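Local coordinates for HIT domain-containing protein (Leishmania major, PDB 3KSV), which is of unknown function but binds zinc and, as a histidine triad (HIT) family member, probably acts on nucleotide substrates through a covalent histidine intermediate, at residues V50-H55 against V104-F109; L93-S98 against H108-P113; A34-D39 against G46-I51. All blocks are in the same frame, centred on the assembly; numbering follows the deposited sequence.

Contact 1 (V50-H55 against V104-F109); sequences VIPKEH and VPHVHF. With ZN (zinc ion), chain B.
H55 and H106 meet at a zinc site of the Cys2His2 kind, set against the start of the predicted histidine triad motif. Both give ND1 to the zinc ion, H55 at 2.0 Å and H106 at 2.3 Å, and C13 and C16 complete the site. The two imidazoles converge obliquely, their planes 79° apart, and CE1 of H55 comes within 3.1 Å of the carbonyl O of P105. Across its ring from the metal, H106 donates NE2 to the carbonyl O of P52 over 2.8 Å. That oxygen lies in the ring plane, so the bond and the metal together fix the rotation of the imidazole; the zinc would be expected to polarise the ring and strengthen the bond. CG of H106 is anti to its backbone N (chi1 -180°), which extends the ring toward P52. Next along, CD of P52 presses on the carbonyl O of V107 at 3.2 Å, an oxygen buried here with no polar partner in the model, while CB and CG1 of V107 also pack on the proline ring. The methyl CG2 of I51 rests 3.4 Å from CB of H108. The ring of H108, the predicted nucleophile, turns off from I51, and its ND1 donates in the ring plane to O of H106, so one residue of the motif binds zinc through its side chain and holds the H108 ring through its backbone carbonyl. V50 and F109 close the contact as an antiparallel hydrogen-bonded pair, with V50 N to F109 O and F109 N to V50 O both 2.9 Å. Strand 48-52 thus meets the beginning of strand 109-114, with helix 14-20 touching I51 and H106 and helix 64-82 packing on V50, P52 and F109.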
loop_
_atom_site.group_PDB
_atom_site.type_symbol
_atom_site.label_atom_id
_atom_site.label_comp_id
_atom_site.label_asym_id
_atom_site.label_seq_id
_atom_site.Cartn_x
_atom_site.Cartn_y
_atom_site.Cartn_z
ATOM N N VAL A 50 -1.865 -1.997 -9.480
ATOM C CA VAL A 50 -0.479 -1.741 -9.877
ATOM C C VAL A 50 0.341 -2.960 -9.471
ATOM O O VAL A 50 0.381 -3.319 -8.293
ATOM C CB VAL A 50 0.106 -0.494 -9.171
ATOM C CG1 VAL A 50 1.603 -0.378 -9.424
ATOM C CG2 VAL A 50 -0.620 0.763 -9.614
ATOM N N ILE A 51 1.004 -3.585 -10.431
ATOM C CA ILE A 51 1.765 -4.803 -10.162
ATOM C C ILE A 51 3.216 -4.701 -10.657
ATOM O O ILE A 51 3.491 -4.016 -11.644
ATOM C CB ILE A 51 1.093 -6.047 -10.808
ATOM C CG1 ILE A 51 1.240 -6.023 -12.310
ATOM C CG2 ILE A 51 -0.401 -6.128 -10.442
ATOM C CD1 ILE A 51 0.983 -7.373 -12.940
ATOM N N PRO A 52 4.152 -5.384 -9.976
ATOM C CA PRO A 52 5.462 -5.533 -10.575
ATOM C C PRO A 52 5.417 -6.525 -11.729
ATOM O O PRO A 52 4.626 -7.470 -11.712
ATOM C CB PRO A 52 6.293 -6.089 -9.423
ATOM C CG PRO A 52 5.332 -6.895 -8.654
ATOM C CD PRO A 52 4.067 -6.095 -8.691
ATOM N N LYS A 53 6.254 -6.311 -12.730
ATOM C CA LYS A 53 6.392 -7.281 -13.808
ATOM C C LYS A 53 6.994 -8.599 -13.297
ATOM O O LYS A 53 6.607 -9.672 -13.752
ATOM C CB LYS A 53 7.236 -6.700 -14.942
ATOM C CG LYS A 53 6.490 -5.670 -15.803
ATOM C CD LYS A 53 7.462 -4.904 -16.708
ATOM C CE LYS A 53 6.760 -4.152 -17.828
ATOM N NZ LYS A 53 7.686 -3.201 -18.519
ATOM N N GLU A 54 7.908 -8.514 -12.333
ATOM C CA GLU A 54 8.536 -9.694 -11.721
ATOM C C GLU A 54 7.472 -10.509 -10.980
ATOM O O GLU A 54 6.614 -9.933 -10.304
ATOM C CB GLU A 54 9.641 -9.243 -10.728
ATOM C CG GLU A 54 10.466 -10.380 -10.066
ATOM C CD GLU A 54 11.194 -9.962 -8.747
ATOM O OE1 GLU A 54 11.249 -8.742 -8.380
ATOM O OE2 GLU A 54 11.707 -10.888 -8.063
ATOM N N HIS A 55 7.515 -11.836 -11.100
ATOM C CA HIS A 55 6.635 -12.686 -10.287
ATOM C C HIS A 55 7.188 -12.795 -8.863
ATOM O O HIS A 55 7.934 -13.725 -8.543
ATOM C CB HIS A 55 6.429 -14.090 -10.890
ATOM C CG HIS A 55 5.435 -14.929 -10.136
ATOM N ND1 HIS A 55 4.072 -14.823 -10.316
ATOM C CD2 HIS A 55 5.614 -15.872 -9.179
ATOM C CE1 HIS A 55 3.457 -15.664 -9.504
ATOM N NE2 HIS A 55 4.369 -16.318 -8.808
ATOM N N VAL A 104 -4.568 -14.074 -5.850
ATOM C CA VAL A 104 -3.538 -14.333 -6.861
ATOM C C VAL A 104 -2.173 -14.213 -6.184
ATOM O O VAL A 104 -1.903 -13.190 -5.540
ATOM C CB VAL A 104 -3.594 -13.314 -8.015
ATOM C CG1 VAL A 104 -2.586 -13.677 -9.094
ATOM C CG2 VAL A 104 -5.002 -13.213 -8.596
ATOM N N PRO A 105 -1.306 -15.244 -6.319
ATOM C CA PRO A 105 0.017 -15.248 -5.693
ATOM C C PRO A 105 1.078 -14.399 -6.427
ATOM O O PRO A 105 2.170 -14.892 -6.745
ATOM C CB PRO A 105 0.392 -16.748 -5.682
ATOM C CG PRO A 105 -0.290 -17.317 -6.870
ATOM C CD PRO A 105 -1.557 -16.489 -7.070
ATOM N N HIS A 106 0.755 -13.129 -6.680
ATOM C CA HIS A 106 1.663 -12.187 -7.356
ATOM C C HIS A 106 1.342 -10.820 -6.729
ATOM O O HIS A 106 0.163 -10.475 -6.559
ATOM C CB HIS A 106 1.418 -12.257 -8.884
ATOM C CG HIS A 106 2.285 -11.350 -9.725
ATOM N ND1 HIS A 106 2.919 -11.782 -10.870
ATOM C CD2 HIS A 106 2.565 -10.031 -9.630
ATOM C CE1 HIS A 106 3.574 -10.777 -11.427
ATOM N NE2 HIS A 106 3.378 -9.702 -10.689
ATOM N N VAL A 107 2.371 -10.068 -6.330
ATOM C CA VAL A 107 2.152 -8.786 -5.643
ATOM C C VAL A 107 1.253 -7.895 -6.509
ATOM O O VAL A 107 1.509 -7.702 -7.702
ATOM C CB VAL A 107 3.477 -8.046 -5.378
ATOM C CG1 VAL A 107 3.223 -6.617 -4.901
ATOM C CG2 VAL A 107 4.333 -8.822 -4.348
ATOM N N HIS A 108 0.178 -7.378 -5.913
ATOM C CA HIS A 108 -0.642 -6.381 -6.581
ATOM C C HIS A 108 -1.201 -5.394 -5.565
ATOM O O HIS A 108 -1.746 -5.788 -4.535
ATOM C CB HIS A 108 -1.741 -7.027 -7.425
ATOM C CG HIS A 108 -2.563 -8.038 -6.690
ATOM N ND1 HIS A 108 -2.052 -9.247 -6.275
ATOM C CD2 HIS A 108 -3.872 -8.042 -6.344
ATOM C CE1 HIS A 108 -3.009 -9.946 -5.693
ATOM N NE2 HIS A 108 -4.121 -9.239 -5.717
ATOM N N PHE A 109 -1.001 -4.114 -5.862
ATOM C CA PHE A 109 -1.548 -3.014 -5.092
ATOM C C PHE A 109 -2.896 -2.621 -5.679
ATOM O O PHE A 109 -2.985 -2.249 -6.833
ATOM C CB PHE A 109 -0.604 -1.804 -5.146
ATOM C CG PHE A 109 0.606 -1.947 -4.301
ATOM C CD1 PHE A 109 0.640 -1.389 -3.027
ATOM C CD2 PHE A 109 1.704 -2.658 -4.759
ATOM C CE1 PHE A 109 1.724 -1.524 -2.241
ATOM C CE2 PHE A 109 2.817 -2.800 -3.966
ATOM C CZ PHE A 109 2.837 -2.220 -2.701
HETATM ZN ZN ZN B . 2.698 -13.953 -11.453
#

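Contact 2 (L93-S98 against H108-P113); sequences LQNNGS and HFHIIP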
loop_
_atom_site.group_PDB
_atom_site.type_symbol
_atom_site.label_atom_id
_atom_site.label_comp_id
_atom_site.label_asym_id
_atom_site.label_seq_id
_atom_site.Cartn_x
_atom_site.Cartn_y
_atom_site.Cartn_z
ATOM N N LEU A 93 -4.302 -0.912 -0.931
ATOM C CA LEU A 93 -4.298 -2.167 -0.227
ATOM C C LEU A 93 -3.443 -3.168 -0.971
ATOM O O LEU A 93 -3.590 -3.351 -2.169
ATOM C CB LEU A 93 -5.711 -2.715 -0.125
ATOM C CG LEU A 93 -5.829 -4.053 0.610
ATOM C CD1 LEU A 93 -5.571 -3.828 2.107
ATOM C CD2 LEU A 93 -7.196 -4.639 0.360
ATOM N N GLN A 94 -2.547 -3.842 -0.245
ATOM C CA GLN A 94 -1.721 -4.897 -0.844
ATOM C C GLN A 94 -1.638 -6.028 0.150
ATOM O O GLN A 94 -1.206 -5.826 1.273
ATOM C CB GLN A 94 -0.342 -4.358 -1.174
ATOM C CG GLN A 94 0.496 -5.279 -2.057
ATOM C CD GLN A 94 1.376 -6.187 -1.253
ATOM O OE1 GLN A 94 1.927 -5.766 -0.236
ATOM N NE2 GLN A 94 1.508 -7.460 -1.688
ATOM N N ASN A 95 -2.048 -7.216 -0.294
ATOM C CA ASN A 95 -2.239 -8.371 0.574
ATOM C C ASN A 95 -1.126 -9.437 0.388
ATOM O O ASN A 95 -0.684 -9.698 -0.730
ATOM C CB ASN A 95 -3.581 -8.987 0.233
ATOM C CG ASN A 95 -4.731 -8.028 0.448
ATOM O OD1 ASN A 95 -4.716 -7.201 1.354
ATOM N ND2 ASN A 95 -5.746 -8.163 -0.359
ATOM N N ASN A 96 -0.677 -10.035 1.487
ATOM C CA ASN A 96 0.468 -10.930 1.470
ATOM C C ASN A 96 0.150 -12.177 2.259
ATOM O O ASN A 96 0.254 -12.178 3.469
ATOM C CB ASN A 96 1.673 -10.231 2.041
ATOM C CG ASN A 96 2.055 -9.020 1.238
ATOM O OD1 ASN A 96 2.767 -9.128 0.252
ATOM N ND2 ASN A 96 1.579 -7.851 1.664
ATOM N N GLY A 97 -0.318 -13.205 1.554
ATOM C CA GLY A 97 -0.764 -14.446 2.182
ATOM C C GLY A 97 -2.265 -14.626 2.102
ATOM O O GLY A 97 -3.017 -13.663 2.160
ATOM N N SER A 98 -2.709 -15.870 1.955
ATOM C CA SER A 98 -4.131 -16.133 1.779
ATOM C C SER A 98 -4.945 -15.879 3.062
ATOM O O SER A 98 -6.150 -15.584 2.992
ATOM C CB SER A 98 -4.349 -17.551 1.283
ATOM O OG SER A 98 -4.095 -18.457 2.310
ATOM N N HIS A 108 0.178 -7.378 -5.913
ATOM C CA HIS A 108 -0.642 -6.381 -6.581
ATOM C C HIS A 108 -1.201 -5.394 -5.565
ATOM O O HIS A 108 -1.746 -5.788 -4.535
ATOM C CB HIS A 108 -1.741 -7.027 -7.425
ATOM C CG HIS A 108 -2.563 -8.038 -6.690
ATOM N ND1 HIS A 108 -2.052 -9.247 -6.275
ATOM C CD2 HIS A 108 -3.872 -8.042 -6.344
ATOM C CE1 HIS A 108 -3.009 -9.946 -5.693
ATOM N NE2 HIS A 108 -4.121 -9.239 -5.717
ATOM N N PHE A 109 -1.001 -4.114 -5.862
ATOM C CA PHE A 109 -1.548 -3.014 -5.092
ATOM C C PHE A 109 -2.896 -2.621 -5.679
ATOM O O PHE A 109 -2.985 -2.249 -6.833
ATOM C CB PHE A 109 -0.604 -1.804 -5.146
ATOM C CG PHE A 109 0.606 -1.947 -4.301
ATOM C CD1 PHE A 109 0.640 -1.389 -3.027
ATOM C CD2 PHE A 109 1.704 -2.658 -4.759
ATOM C CE1 PHE A 109 1.724 -1.524 -2.241
ATOM C CE2 PHE A 109 2.817 -2.800 -3.966
ATOM C CZ PHE A 109 2.837 -2.220 -2.701
ATOM N N HIS A 110 -3.942 -2.710 -4.878
ATOM C CA HIS A 110 -5.245 -2.195 -5.245
ATOM C C HIS A 110 -5.240 -0.688 -4.934
ATOM O O HIS A 110 -4.764 -0.286 -3.849
ATOM C CB HIS A 110 -6.326 -2.855 -4.381
ATOM C CG HIS A 110 -6.404 -4.354 -4.491
ATOM N ND1 HIS A 110 -7.288 -4.989 -5.331
ATOM C CD2 HIS A 110 -5.772 -5.338 -3.800
ATOM C CE1 HIS A 110 -7.173 -6.296 -5.177
ATOM N NE2 HIS A 110 -6.257 -6.536 -4.254
ATOM N N ILE A 111 -5.753 0.129 -5.866
ATOM C CA ILE A 111 -6.123 1.531 -5.573
ATOM C C ILE A 111 -7.623 1.650 -5.755
ATOM O O ILE A 111 -8.113 1.579 -6.883
ATOM C CB ILE A 111 -5.374 2.590 -6.424
ATOM C CG1 ILE A 111 -3.862 2.283 -6.536
ATOM C CG2 ILE A 111 -5.553 4.010 -5.782
ATOM C CD1 ILE A 111 -3.524 1.090 -7.428
ATOM N N ILE A 112 -8.355 1.789 -4.641
ATOM C CA ILE A 112 -9.814 1.585 -4.622
ATOM C C ILE A 112 -10.520 2.887 -4.259
ATOM O O ILE A 112 -10.412 3.329 -3.111
ATOM C CB ILE A 112 -10.238 0.505 -3.591
ATOM C CG1 ILE A 112 -9.445 -0.801 -3.754
ATOM C CG2 ILE A 112 -11.707 0.174 -3.742
ATOM C CD1 ILE A 112 -9.412 -1.634 -2.506
ATOM N N PRO A 113 -11.241 3.520 -5.226
ATOM C CA PRO A 113 -12.008 4.740 -4.952
ATOM C C PRO A 113 -13.030 4.512 -3.857
ATOM O O PRO A 113 -13.657 3.447 -3.814
ATOM C CB PRO A 113 -12.728 5.017 -6.272
ATOM C CG PRO A 113 -11.833 4.390 -7.307
ATOM C CD PRO A 113 -11.240 3.191 -6.662
#
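L93 and H110 hold the tight end of this contact as an antiparallel hydrogen-bonded pair: L93 N reaches H110 O at 3.0 Å, and H110 N reaches L93 O at 2.8 Å. The same L93 O lies in the ring plane of H110, 3.4 Å from CD2 at the ring edge. On the face of the sheet shared by Q94 and F109, the glutamine lies over the phenylalanine ring. CG of Q94 stands 3.7 Å from the ring centroid and only 3° off the normal, an almost centred CH-pi contact, with CB of Q94 3.6 Å from CD1 of F109. A bend at chi2 (-93°) then turns the Q94 amide along its own strand, where it exchanges two hydrogen bonds with the amide of N96: Q94 NE2 to N96 OD1 at 2.9 Å, and N96 ND2 to Q94 OE1 at 2.8 Å. In each bond the acceptor O lies close to the donor's amide plane, but the donor N stands 42° out of the acceptor's carbonyl plane, off its lone pairs. Strands 89-96 and 109-114 are neighbours in the antiparallel sheet of the HIT fold, and 93-96 also pairs with a strand of the second subunit, carrying the sheet across the dimer interface. Beyond Q94 the segments part. N95 N and H108 O are 4.5 Å apart, both buried and without a partner in the model, and the N95 amide stays loosely beside the H110 ring, its OD1 bonded instead to N91 of the second subunit. H110 in turn hydrogen-bonds through ND1 to H47, and its ring meets W125 of the second subunit edge-to-face. At the far end the chain draws away from strand 109-114 through G97, and S98 is exposed to solvent.

Contact 3 (A34-D39 against G46-I51); sequences ALAFMD and GHMLVI
F37 is wedged against L49 and I51 on one face of a two-stranded antiparallel pair. Its CG sits between the backbone N and the carbonyl carbon (chi1 49°), which lays the ring back over the partner strand. CB of L49 lies over a ring face, and the two side chains cross at a slant, which brings CD1 of L49 to 3.4 Å from CE1 of F37. I51 comes from a different direction: its CD1 meets the ring edge, in plane, 3.9 Å from CE2 of F37. D39 and H47 extend alongside each other in a common direction. CB of D39 stands over the imidazole of H47, 3.9 Å from the centroid in a CH-pi contact displaced toward the rim, and the carboxylate and ring planes are 58° apart. The D39 carboxylate does not bond to that ring: OD1 accepts from N41, while H47 uses both ring nitrogens elsewhere, ND1 with L43 and NE2 with H110. Away from F37, CE of M48 reaches CB of A36 at 3.6 Å. M38, bent at both chi2 and chi3, curls its methyl CE back to 3.6 Å from the carbonyl O of H47. That oxygen is gripped twice, by D39 N at 3.0 Å and by a water at 2.7 Å which also donates to D39 O, so the bridge ties the strand ends together. L35 with I51 and F37 with L49 are the hydrogen-bonded pairs of the two strands, and O of G46 accepts a bond from Y142 OH of the second subunit. Strands 34-38 and 48-52 form a beta hairpin, part of the antiparallel HIT-domain sheet, and H47, just ahead of the second strand, is hydrogen-bonded to H110 of the predicted histidine triad motif.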
loop_
_atom_site.group_PDB
_atom_site.type_symbol
_atom_site.label_atom_id
_atom_site.label_comp_id
_atom_site.label_asym_id
_atom_site.label_seq_id
_atom_site.Cartn_x
_atom_site.Cartn_y
_atom_site.Cartn_z
ATOM N N ALA A 34 7.178 -2.313 -13.868
ATOM C CA ALA A 34 5.809 -2.346 -13.330
ATOM C C ALA A 34 4.723 -2.121 -14.396
ATOM O O ALA A 34 4.989 -1.569 -15.448
ATOM C CB ALA A 34 5.664 -1.311 -12.188
ATOM N N LEU A 35 3.504 -2.557 -14.095
ATOM C CA LEU A 35 2.353 -2.370 -14.958
ATOM C C LEU A 35 1.117 -1.933 -14.138
ATOM O O LEU A 35 0.962 -2.329 -12.978
ATOM C CB LEU A 35 2.073 -3.696 -15.685
ATOM C CG LEU A 35 1.406 -3.645 -17.048
ATOM C CD1 LEU A 35 2.483 -3.489 -18.126
ATOM C CD2 LEU A 35 0.516 -4.907 -17.280
ATOM N N ALA A 36 0.238 -1.132 -14.743
ATOM C CA ALA A 36 -1.062 -0.800 -14.174
ATOM C C ALA A 36 -2.209 -1.135 -15.132
ATOM O O ALA A 36 -2.086 -0.987 -16.362
ATOM C CB ALA A 36 -1.103 0.675 -13.781
ATOM N N PHE A 37 -3.327 -1.581 -14.559
ATOM C CA PHE A 37 -4.550 -1.820 -15.291
ATOM C C PHE A 37 -5.794 -1.778 -14.386
ATOM O O PHE A 37 -5.698 -1.647 -13.165
ATOM C CB PHE A 37 -4.457 -3.139 -16.057
ATOM C CG PHE A 37 -3.997 -4.278 -15.234
ATOM C CD1 PHE A 37 -4.908 -5.031 -14.514
ATOM C CD2 PHE A 37 -2.661 -4.611 -15.187
ATOM C CE1 PHE A 37 -4.494 -6.120 -13.739
ATOM C CE2 PHE A 37 -2.224 -5.686 -14.424
ATOM C CZ PHE A 37 -3.145 -6.448 -13.687
ATOM N N MET A 38 -6.966 -1.863 -15.001
ATOM C CA MET A 38 -8.223 -1.826 -14.261
ATOM C C MET A 38 -8.531 -3.186 -13.621
ATOM O O MET A 38 -8.126 -4.236 -14.128
ATOM C CB MET A 38 -9.371 -1.394 -15.174
ATOM C CG MET A 38 -9.151 -0.059 -15.937
ATOM S SD MET A 38 -8.849 1.375 -14.881
ATOM C CE MET A 38 -10.349 1.340 -13.894
ATOM N N ASP A 39 -9.243 -3.169 -12.498
ATOM C CA ASP A 39 -9.700 -4.407 -11.884
ATOM C C ASP A 39 -11.059 -4.721 -12.515
ATOM O O ASP A 39 -11.979 -3.906 -12.467
ATOM C CB ASP A 39 -9.800 -4.271 -10.358
ATOM C CG ASP A 39 -9.839 -5.620 -9.636
ATOM O OD1 ASP A 39 -10.484 -6.542 -10.120
ATOM O OD2 ASP A 39 -9.250 -5.769 -8.541
ATOM N N GLY A 46 -13.734 2.565 -10.949
ATOM C CA GLY A 46 -12.371 3.135 -11.071
ATOM C C GLY A 46 -11.269 2.422 -10.284
ATOM O O GLY A 46 -10.133 2.885 -10.242
ATOM N N HIS A 47 -11.630 1.321 -9.625
ATOM C CA HIS A 47 -10.703 0.421 -8.917
ATOM C C HIS A 47 -9.656 -0.118 -9.885
ATOM O O HIS A 47 -9.987 -0.720 -10.924
ATOM C CB HIS A 47 -11.516 -0.729 -8.291
ATOM C CG HIS A 47 -10.724 -1.739 -7.499
ATOM N ND1 HIS A 47 -11.345 -2.680 -6.705
ATOM C CD2 HIS A 47 -9.392 -1.983 -7.393
ATOM C CE1 HIS A 47 -10.437 -3.449 -6.137
ATOM N NE2 HIS A 47 -9.242 -3.049 -6.537
ATOM N N MET A 48 -8.391 0.110 -9.537
ATOM C CA MET A 48 -7.296 -0.294 -10.381
ATOM C C MET A 48 -6.251 -1.022 -9.592
ATOM O O MET A 48 -6.307 -1.075 -8.365
ATOM C CB MET A 48 -6.697 0.917 -11.121
ATOM C CG MET A 48 -6.014 1.988 -10.278
ATOM S SD MET A 48 -5.204 3.187 -11.358
ATOM C CE MET A 48 -3.960 2.085 -12.086
ATOM N N LEU A 49 -5.306 -1.597 -10.340
ATOM C CA LEU A 49 -4.245 -2.431 -9.824
ATOM C C LEU A 49 -2.882 -1.946 -10.336
ATOM O O LEU A 49 -2.767 -1.519 -11.483
ATOM C CB LEU A 49 -4.457 -3.859 -10.288
ATOM C CG LEU A 49 -5.783 -4.520 -9.896
ATOM C CD1 LEU A 49 -6.029 -5.764 -10.757
ATOM C CD2 LEU A 49 -5.815 -4.871 -8.443
ATOM N N VAL A 50 -1.865 -1.997 -9.480
ATOM C CA VAL A 50 -0.479 -1.741 -9.877
ATOM C C VAL A 50 0.341 -2.960 -9.471
ATOM O O VAL A 50 0.381 -3.319 -8.293
ATOM C CB VAL A 50 0.106 -0.494 -9.171
ATOM C CG1 VAL A 50 1.603 -0.378 -9.424
ATOM C CG2 VAL A 50 -0.620 0.763 -9.614
ATOM N N ILE A 51 1.004 -3.585 -10.431
ATOM C CA ILE A 51 1.765 -4.803 -10.162
ATOM C C ILE A 51 3.216 -4.701 -10.657
ATOM O O ILE A 51 3.491 -4.016 -11.644
ATOM C CB ILE A 51 1.093 -6.047 -10.808
ATOM C CG1 ILE A 51 1.240 -6.023 -12.310
ATOM C CG2 ILE A 51 -0.401 -6.128 -10.442
ATOM C CD1 ILE A 51 0.983 -7.373 -12.940
HETATM O O HOH W 1 -12.211 -1.276 -12.371
#

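Overall arrangement
The three contacts lie on one antiparallel sheet whose strand order is 27-30, 34-38, 48-52, 109-114, 89-96, and their centres are about 10 Å from one another. Along the chain, the local hairpin of contact 3 comes first; contact 1 starts on its second strand, spans helix 64-82 and strand 89-96, and ends in the loop that leads into strand 109-114, where contact 2 continues. Contacts 1 and 3 share V50 and I51, while contacts 1 and 2 share H108 and F109. The predicted active-site histidine thus lies on the segment shared by contacts 1 and 2, its side chain about 8 Å from the zinc and next to the strand that continues the sheet into the second subunit.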